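PDB 6YXQ: activating signal cointegrator 1 complex subunit 2 from Homo sapiens, which binds polyubiquitin chains and recruits the helicase subunit ASCC3 and the demethylase ALKBH3 to sites of DNA alkylation damage, and also helps rescue stalled ribosomes. Local coordinates for residues B[42-47]-B[59-63]; B[95-99]-B[127-131]. All blocks are in the same frame, centred on the assembly; numbering follows the deposited sequence.

How the contacts relate
Both contacts lie in the N-terminal, ASCC3-binding part of ASCC2, upstream of the CUE domain of the full protein, with centres about 13 Å apart on the same side of the chain's centre. They follow one another in sequence: contact 1 lays the loop segment 42-47 over helix 53-75, and contact 2 packs helix 89-101 on helix 114-135. Y44 joins them, its ring meeting that of Y98 edge-to-face and its N lying against CB of S97; it also touches L123 of helix 114-135. Both regions reach the ASCC3 chain, through E61 and R62 in contact 1 and D96 and F128 in contact 2, so this part of the protein contributes to the subunit interface.

Contact 1. Residues B[42-47]-B[59-63]; sequences VLYKPP and YLERA
Y59 presents its ring to the P47 end of segment 42-47. With CG anti to the backbone N (chi1 156°), the ring reaches P47, whose CB lies 4.2 Å from the ring centroid, almost on the ring normal, in a CH-pi contact. The opposite face is taken by CB of A63, one turn further along the helix, offset toward the rim, so the ring is held between proline and alanine. At its edge, in plane, K45 O approaches Y59 CD1 to 3.3 Å, while Y44 CE2 comes within 4.3 Å of Y59 CE1; the hydroxyl of Y44 is hydrogen-bonded to OE1 of Q120 on helix 114-135. R62 follows, reaching from the helix to L43. Its NE gives a weak, bent hydrogen bond to L43 O at 3.2 Å (N-H...O angle 129°), in the plane of the guanidinium, and V42 CG2 lies 4.0 Å from R62 CG. K45 crosses this chain: its CG rests 3.8 Å from R62 CD and its CE sits over one guanidinium face. K45 NZ and R62 NH1, like charges, are 4.4 Å apart; NH1 also forms a salt bridge with D32 of the ASCC3 chain, which probably offsets part of this charge. This is an extended segment of the loop that leads into helix 53-75, laid back over that helix at the ASCC2-ASCC3 interface.

Contact 2. Residues B[95-99]-B[127-131]; sequences LDSYL and VFLTF
The helical segments 95-99 and 127-131 cross with 127° between their N-to-C directions, well short of antiparallel, and the segment axes approach to 11.8 Å; L95 and V127 have the nearest CA atoms, 7.4 Å apart. So wide a separation is bridged by aliphatic and aromatic side chains, with no hydrogen bond across. V127 lays CG2 over one face of the Y98 ring, offset toward the rim, 4.0 Å from its centroid in a CH-pi contact. Y98 CG stands anti to the backbone N (chi1 177°), which sends the ring across to the valine. Were Y98 an alanine, the CH-pi contact would be lost and a gap would probably open beside V127 CG2. F131 enters from the other helix between two leucines one turn apart: L99 CD1 meets F131 CZ at 3.5 Å, and L95 CD2 lies 3.8 Å from F131 CE2. L95 CD1 also reaches T130 CG2 (4.3 Å), the hydroxyl of T130 being bonded to S126 O within its own helix. L70 of helix 53-75 backs V127 and T130, and L168 of helix 162-172 backs F131. The result is the buried, largely helical core of the N-terminal part of ASCC2, where helices 89-101 and 114-135 cross.

Contact 1. Residues B[42-47]-B[59-63]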
ATOM      1  N   VAL B  42      -2.034  -4.407 -15.442  1.00 83.55           N
ATOM      2  CA  VAL B  42      -0.676  -3.916 -15.632  1.00 95.58           C
ATOM      3  C   VAL B  42      -0.053  -3.581 -14.283  1.00 99.24           C
ATOM      4  O   VAL B  42      -0.735  -3.369 -13.276  1.00 86.68           O
ATOM      5  CB  VAL B  42      -0.610  -2.698 -16.578  1.00 94.47           C
ATOM      6  CG1 VAL B  42      -1.258  -3.026 -17.878  1.00 89.28           C
ATOM      7  CG2 VAL B  42      -1.249  -1.469 -15.938  1.00 83.12           C
ATOM      8  N   LEU B  43       1.274  -3.529 -14.273  1.00 93.39           N
ATOM      9  CA  LEU B  43       2.023  -3.228 -13.069  1.00 81.31           C
ATOM     10  C   LEU B  43       1.973  -1.736 -12.766  1.00 93.08           C
ATOM     11  O   LEU B  43       1.672  -0.904 -13.627  1.00 96.99           O
ATOM     12  CB  LEU B  43       3.474  -3.682 -13.217  1.00 68.99           C
ATOM     13  CG  LEU B  43       3.625  -5.141 -13.641  1.00 81.53           C
ATOM     14  CD1 LEU B  43       4.804  -5.296 -14.578  1.00 87.38           C
ATOM     15  CD2 LEU B  43       3.770  -6.053 -12.430  1.00 81.47           C
ATOM     16  N   TYR B  44       2.288  -1.406 -11.517  1.00 97.28           N
ATOM     17  CA  TYR B  44       2.258  -0.038 -11.023  1.00 83.88           C
ATOM     18  C   TYR B  44       3.672   0.531 -10.999  1.00 89.04           C
ATOM     19  O   TYR B  44       4.609  -0.132 -10.540  1.00 89.88           O
ATOM     20  CB  TYR B  44       1.629   0.010  -9.627  1.00 66.84           C
ATOM     21  CG  TYR B  44       1.727   1.351  -8.934  1.00 75.18           C
ATOM     22  CD1 TYR B  44       2.845   1.687  -8.177  1.00 76.96           C
ATOM     23  CD2 TYR B  44       0.700   2.279  -9.027  1.00 80.31           C
ATOM     24  CE1 TYR B  44       2.940   2.910  -7.543  1.00 73.76           C
ATOM     25  CE2 TYR B  44       0.788   3.504  -8.393  1.00 86.00           C
ATOM     26  CZ  TYR B  44       1.910   3.813  -7.654  1.00 81.45           C
ATOM     27  OH  TYR B  44       1.998   5.028  -7.022  1.00 87.95           O
ATOM     28  N   LYS B  45       3.823   1.753 -11.507  1.00 79.24           N
ATOM     29  CA  LYS B  45       5.054   2.504 -11.381  1.00 79.11           C
ATOM     30  C   LYS B  45       4.768   3.836 -10.698  1.00 91.97           C
ATOM     31  O   LYS B  45       3.758   4.481 -11.000  1.00102.16           O
ATOM     32  CB  LYS B  45       5.700   2.748 -12.755  1.00 88.45           C
ATOM     33  CG  LYS B  45       5.972   1.481 -13.561  1.00101.17           C
ATOM     34  CD  LYS B  45       7.313   1.549 -14.286  1.00116.93           C
ATOM     35  CE  LYS B  45       7.364   0.589 -15.471  1.00121.31           C
ATOM     36  NZ  LYS B  45       7.583  -0.826 -15.047  1.00124.99           N
ATOM     37  N   PRO B  46       5.616   4.264  -9.770  1.00 88.24           N
ATOM     38  CA  PRO B  46       5.348   5.498  -9.020  1.00 82.48           C
ATOM     39  C   PRO B  46       5.583   6.728  -9.879  1.00 87.24           C
ATOM     40  O   PRO B  46       6.235   6.645 -10.932  1.00 92.36           O
ATOM     41  CB  PRO B  46       6.350   5.424  -7.859  1.00 83.92           C
ATOM     42  CG  PRO B  46       7.473   4.603  -8.402  1.00 88.85           C
ATOM     43  CD  PRO B  46       6.845   3.591  -9.315  1.00 89.09           C
ATOM     44  N   PRO B  47       5.068   7.885  -9.464  1.00 85.86           N
ATOM     45  CA  PRO B  47       5.184   9.110 -10.284  1.00 97.58           C
ATOM     46  C   PRO B  47       6.619   9.593 -10.390  1.00103.25           C
ATOM     47  O   PRO B  47       7.470   9.222  -9.569  1.00112.51           O
ATOM     48  CB  PRO B  47       4.311  10.123  -9.521  1.00 86.81           C
ATOM     49  CG  PRO B  47       4.144   9.560  -8.153  1.00 73.13           C
ATOM     50  CD  PRO B  47       4.165   8.077  -8.316  1.00 66.91           C
ATOM     51  N   TYR B  59       2.917   8.057 -16.219  1.00 99.29           N
ATOM     52  CA  TYR B  59       2.409   7.552 -14.949  1.00 86.82           C
ATOM     53  C   TYR B  59       0.887   7.561 -14.932  1.00 87.95           C
ATOM     54  O   TYR B  59       0.267   6.612 -14.444  1.00 87.64           O
ATOM     55  CB  TYR B  59       2.952   8.371 -13.774  1.00 80.60           C
ATOM     56  CG  TYR B  59       2.041   8.291 -12.565  1.00 85.00           C
ATOM     57  CD1 TYR B  59       2.080   7.192 -11.717  1.00 96.13           C
ATOM     58  CD2 TYR B  59       1.117   9.299 -12.291  1.00 79.50           C
ATOM     59  CE1 TYR B  59       1.233   7.103 -10.619  1.00 95.59           C
ATOM     60  CE2 TYR B  59       0.267   9.217 -11.198  1.00 75.69           C
ATOM     61  CZ  TYR B  59       0.330   8.115 -10.368  1.00 85.60           C
ATOM     62  OH  TYR B  59      -0.507   8.023  -9.282  1.00 82.32           O
ATOM     63  N   LEU B  60       0.269   8.625 -15.454  1.00 92.29           N
ATOM     64  CA  LEU B  60      -1.184   8.757 -15.395  1.00 87.16           C
ATOM     65  C   LEU B  60      -1.873   7.667 -16.204  1.00 80.24           C
ATOM     66  O   LEU B  60      -2.855   7.073 -15.754  1.00 72.90           O
ATOM     67  CB  LEU B  60      -1.609  10.140 -15.889  1.00 88.01           C
ATOM     68  CG  LEU B  60      -1.495  11.283 -14.882  1.00 88.82           C
ATOM     69  CD1 LEU B  60      -1.867  12.603 -15.530  1.00 96.84           C
ATOM     70  CD2 LEU B  60      -2.373  11.005 -13.675  1.00 88.23           C
ATOM     71  N   GLU B  61      -1.372   7.395 -17.409  1.00 77.73           N
ATOM     72  CA  GLU B  61      -1.911   6.315 -18.230  1.00 90.05           C
ATOM     73  C   GLU B  61      -1.892   4.990 -17.470  1.00101.53           C
ATOM     74  O   GLU B  61      -2.935   4.328 -17.289  1.00116.03           O
ATOM     75  CB  GLU B  61      -1.098   6.218 -19.524  1.00102.60           C
ATOM     76  CG  GLU B  61      -1.816   5.563 -20.691  1.00121.85           C
ATOM     77  CD  GLU B  61      -0.883   5.258 -21.856  1.00135.83           C
ATOM     78  OE1 GLU B  61      -1.293   5.461 -23.019  1.00137.08           O
ATOM     79  OE2 GLU B  61       0.260   4.815 -21.607  1.00142.00           O
ATOM     80  N   ARG B  62      -0.698   4.600 -17.004  1.00 94.84           N
ATOM     81  CA  ARG B  62      -0.572   3.336 -16.275  1.00 87.86           C
ATOM     82  C   ARG B  62      -1.493   3.305 -15.051  1.00 86.59           C
ATOM     83  O   ARG B  62      -2.215   2.320 -14.804  1.00 82.13           O
ATOM     84  CB  ARG B  62       0.882   3.129 -15.862  1.00 84.13           C
ATOM     85  CG  ARG B  62       1.263   1.685 -15.660  1.00 88.12           C
ATOM     86  CD  ARG B  62       2.769   1.541 -15.610  1.00 85.58           C
ATOM     87  NE  ARG B  62       3.213   0.260 -16.148  1.00 92.03           N
ATOM     88  CZ  ARG B  62       3.745   0.104 -17.356  1.00104.32           C
ATOM     89  NH1 ARG B  62       4.131  -1.094 -17.769  1.00100.06           N
ATOM     90  NH2 ARG B  62       3.909   1.154 -18.148  1.00116.31           N
ATOM     91  N   ALA B  63      -1.499   4.392 -14.285  1.00 76.35           N
ATOM     92  CA  ALA B  63      -2.259   4.418 -13.052  1.00 76.28           C
ATOM     93  C   ALA B  63      -3.757   4.330 -13.310  1.00 87.10           C
ATOM     94  O   ALA B  63      -4.477   3.727 -12.508  1.00100.92           O
ATOM     95  CB  ALA B  63      -1.912   5.678 -12.255  1.00 81.35           C
TER

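Contact 2. Residues B[95-99]-B[127-131]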
ATOM      1  N   LEU B  95      -0.740  -5.866  -7.498  1.00 73.17           N
ATOM      2  CA  LEU B  95      -0.830  -5.413  -6.113  1.00 70.96           C
ATOM      3  C   LEU B  95       0.535  -5.432  -5.432  1.00 79.74           C
ATOM      4  O   LEU B  95       0.873  -4.512  -4.672  1.00 69.86           O
ATOM      5  CB  LEU B  95      -1.834  -6.271  -5.347  1.00 78.94           C
ATOM      6  CG  LEU B  95      -3.303  -6.093  -5.740  1.00 80.82           C
ATOM      7  CD1 LEU B  95      -4.111  -7.341  -5.425  1.00 73.25           C
ATOM      8  CD2 LEU B  95      -3.900  -4.886  -5.036  1.00 84.05           C
ATOM      9  N   ASP B  96       1.334  -6.473  -5.692  1.00 78.99           N
ATOM     10  CA  ASP B  96       2.709  -6.497  -5.206  1.00 79.60           C
ATOM     11  C   ASP B  96       3.488  -5.290  -5.713  1.00 82.87           C
ATOM     12  O   ASP B  96       4.259  -4.685  -4.961  1.00 94.97           O
ATOM     13  CB  ASP B  96       3.393  -7.797  -5.634  1.00 90.83           C
ATOM     14  CG  ASP B  96       4.679  -8.063  -4.876  1.00 97.56           C
ATOM     15  OD1 ASP B  96       5.580  -7.199  -4.900  1.00106.38           O
ATOM     16  OD2 ASP B  96       4.790  -9.142  -4.255  1.00103.39           O
ATOM     17  N   SER B  97       3.297  -4.928  -6.986  1.00 82.15           N
ATOM     18  CA  SER B  97       3.977  -3.767  -7.554  1.00 76.63           C
ATOM     19  C   SER B  97       3.628  -2.506  -6.786  1.00 69.11           C
ATOM     20  O   SER B  97       4.513  -1.723  -6.407  1.00 82.49           O
ATOM     21  CB  SER B  97       3.588  -3.595  -9.021  1.00 79.25           C
ATOM     22  OG  SER B  97       3.414  -4.847  -9.649  1.00100.56           O
ATOM     23  N   TYR B  98       2.330  -2.281  -6.567  1.00 58.11           N
ATOM     24  CA  TYR B  98       1.913  -1.087  -5.840  1.00 57.21           C
ATOM     25  C   TYR B  98       2.512  -1.073  -4.440  1.00 71.76           C
ATOM     26  O   TYR B  98       3.138  -0.090  -4.034  1.00 69.10           O
ATOM     27  CB  TYR B  98       0.387  -0.983  -5.779  1.00 55.46           C
ATOM     28  CG  TYR B  98      -0.099   0.213  -4.980  1.00 70.59           C
ATOM     29  CD1 TYR B  98      -0.218   1.469  -5.569  1.00 86.28           C
ATOM     30  CD2 TYR B  98      -0.424   0.089  -3.635  1.00 73.79           C
ATOM     31  CE1 TYR B  98      -0.655   2.571  -4.835  1.00 89.35           C
ATOM     32  CE2 TYR B  98      -0.860   1.184  -2.896  1.00 78.61           C
ATOM     33  CZ  TYR B  98      -0.975   2.420  -3.499  1.00 75.73           C
ATOM     34  OH  TYR B  98      -1.407   3.503  -2.766  1.00 69.99           O
ATOM     35  N   LEU B  99       2.351  -2.165  -3.690  1.00 73.96           N
ATOM     36  CA  LEU B  99       2.866  -2.193  -2.322  1.00 67.25           C
ATOM     37  C   LEU B  99       4.373  -1.953  -2.288  1.00 72.36           C
ATOM     38  O   LEU B  99       4.878  -1.217  -1.430  1.00 66.48           O
ATOM     39  CB  LEU B  99       2.524  -3.526  -1.660  1.00 70.56           C
ATOM     40  CG  LEU B  99       1.064  -3.750  -1.265  1.00 68.20           C
ATOM     41  CD1 LEU B  99       0.898  -5.119  -0.623  1.00 69.10           C
ATOM     42  CD2 LEU B  99       0.572  -2.651  -0.339  1.00 59.38           C
ATOM     43  N   VAL B 127      -6.693  -0.103  -3.052  1.00 76.96           N
ATOM     44  CA  VAL B 127      -5.804  -1.192  -2.662  1.00 71.62           C
ATOM     45  C   VAL B 127      -6.106  -1.650  -1.242  1.00 69.44           C
ATOM     46  O   VAL B 127      -6.163  -2.857  -0.959  1.00 73.06           O
ATOM     47  CB  VAL B 127      -4.338  -0.759  -2.810  1.00 70.80           C
ATOM     48  CG1 VAL B 127      -3.435  -1.736  -2.084  1.00 67.16           C
ATOM     49  CG2 VAL B 127      -3.965  -0.643  -4.280  1.00 61.19           C
ATOM     50  N   PHE B 128      -6.300  -0.699  -0.322  1.00 58.23           N
ATOM     51  CA  PHE B 128      -6.650  -1.104   1.036  1.00 64.63           C
ATOM     52  C   PHE B 128      -7.939  -1.915   1.058  1.00 80.45           C
ATOM     53  O   PHE B 128      -8.036  -2.918   1.777  1.00 90.61           O
ATOM     54  CB  PHE B 128      -6.780   0.108   1.949  1.00 70.51           C
ATOM     55  CG  PHE B 128      -7.186  -0.246   3.342  1.00 77.40           C
ATOM     56  CD1 PHE B 128      -6.281  -0.834   4.207  1.00 77.71           C
ATOM     57  CD2 PHE B 128      -8.479  -0.019   3.785  1.00 88.15           C
ATOM     58  CE1 PHE B 128      -6.656  -1.175   5.499  1.00 80.88           C
ATOM     59  CE2 PHE B 128      -8.859  -0.358   5.075  1.00 85.02           C
ATOM     60  CZ  PHE B 128      -7.946  -0.937   5.932  1.00 68.91           C
ATOM     61  N   LEU B 129      -8.942  -1.506   0.272  1.00 87.59           N
ATOM     62  CA  LEU B 129     -10.214  -2.228   0.304  1.00 87.70           C
ATOM     63  C   LEU B 129     -10.085  -3.622  -0.300  1.00 86.86           C
ATOM     64  O   LEU B 129     -10.696  -4.579   0.194  1.00 87.37           O
ATOM     65  CB  LEU B 129     -11.304  -1.428  -0.408  1.00 73.57           C
ATOM     66  CG  LEU B 129     -11.588  -0.056   0.200  1.00 73.04           C
ATOM     67  CD1 LEU B 129     -12.010   0.911  -0.875  1.00 89.05           C
ATOM     68  CD2 LEU B 129     -12.635  -0.142   1.296  1.00 70.92           C
ATOM     69  N   THR B 130      -9.295  -3.757  -1.367  1.00 75.47           N
ATOM     70  CA  THR B 130      -9.026  -5.077  -1.933  1.00 76.22           C
ATOM     71  C   THR B 130      -8.380  -5.998  -0.902  1.00 80.59           C
ATOM     72  O   THR B 130      -8.780  -7.163  -0.735  1.00 89.66           O
ATOM     73  CB  THR B 130      -8.128  -4.935  -3.157  1.00 71.10           C
ATOM     74  OG1 THR B 130      -8.712  -3.993  -4.063  1.00 80.55           O
ATOM     75  CG2 THR B 130      -7.953  -6.272  -3.849  1.00 53.60           C
ATOM     76  N   PHE B 131      -7.369  -5.492  -0.196  1.00 73.34           N
ATOM     77  CA  PHE B 131      -6.718  -6.346   0.788  1.00 70.62           C
ATOM     78  C   PHE B 131      -7.647  -6.671   1.949  1.00 71.82           C
ATOM     79  O   PHE B 131      -7.574  -7.774   2.501  1.00 81.81           O
ATOM     80  CB  PHE B 131      -5.410  -5.710   1.254  1.00 62.55           C
ATOM     81  CG  PHE B 131      -4.264  -6.030   0.353  1.00 58.80           C
ATOM     82  CD1 PHE B 131      -3.658  -7.277   0.406  1.00 64.58           C
ATOM     83  CD2 PHE B 131      -3.836  -5.121  -0.603  1.00 58.03           C
ATOM     84  CE1 PHE B 131      -2.617  -7.599  -0.453  1.00 77.09           C
ATOM     85  CE2 PHE B 131      -2.794  -5.438  -1.471  1.00 64.12           C
ATOM     86  CZ  PHE B 131      -2.183  -6.677  -1.394  1.00 68.63           C
TER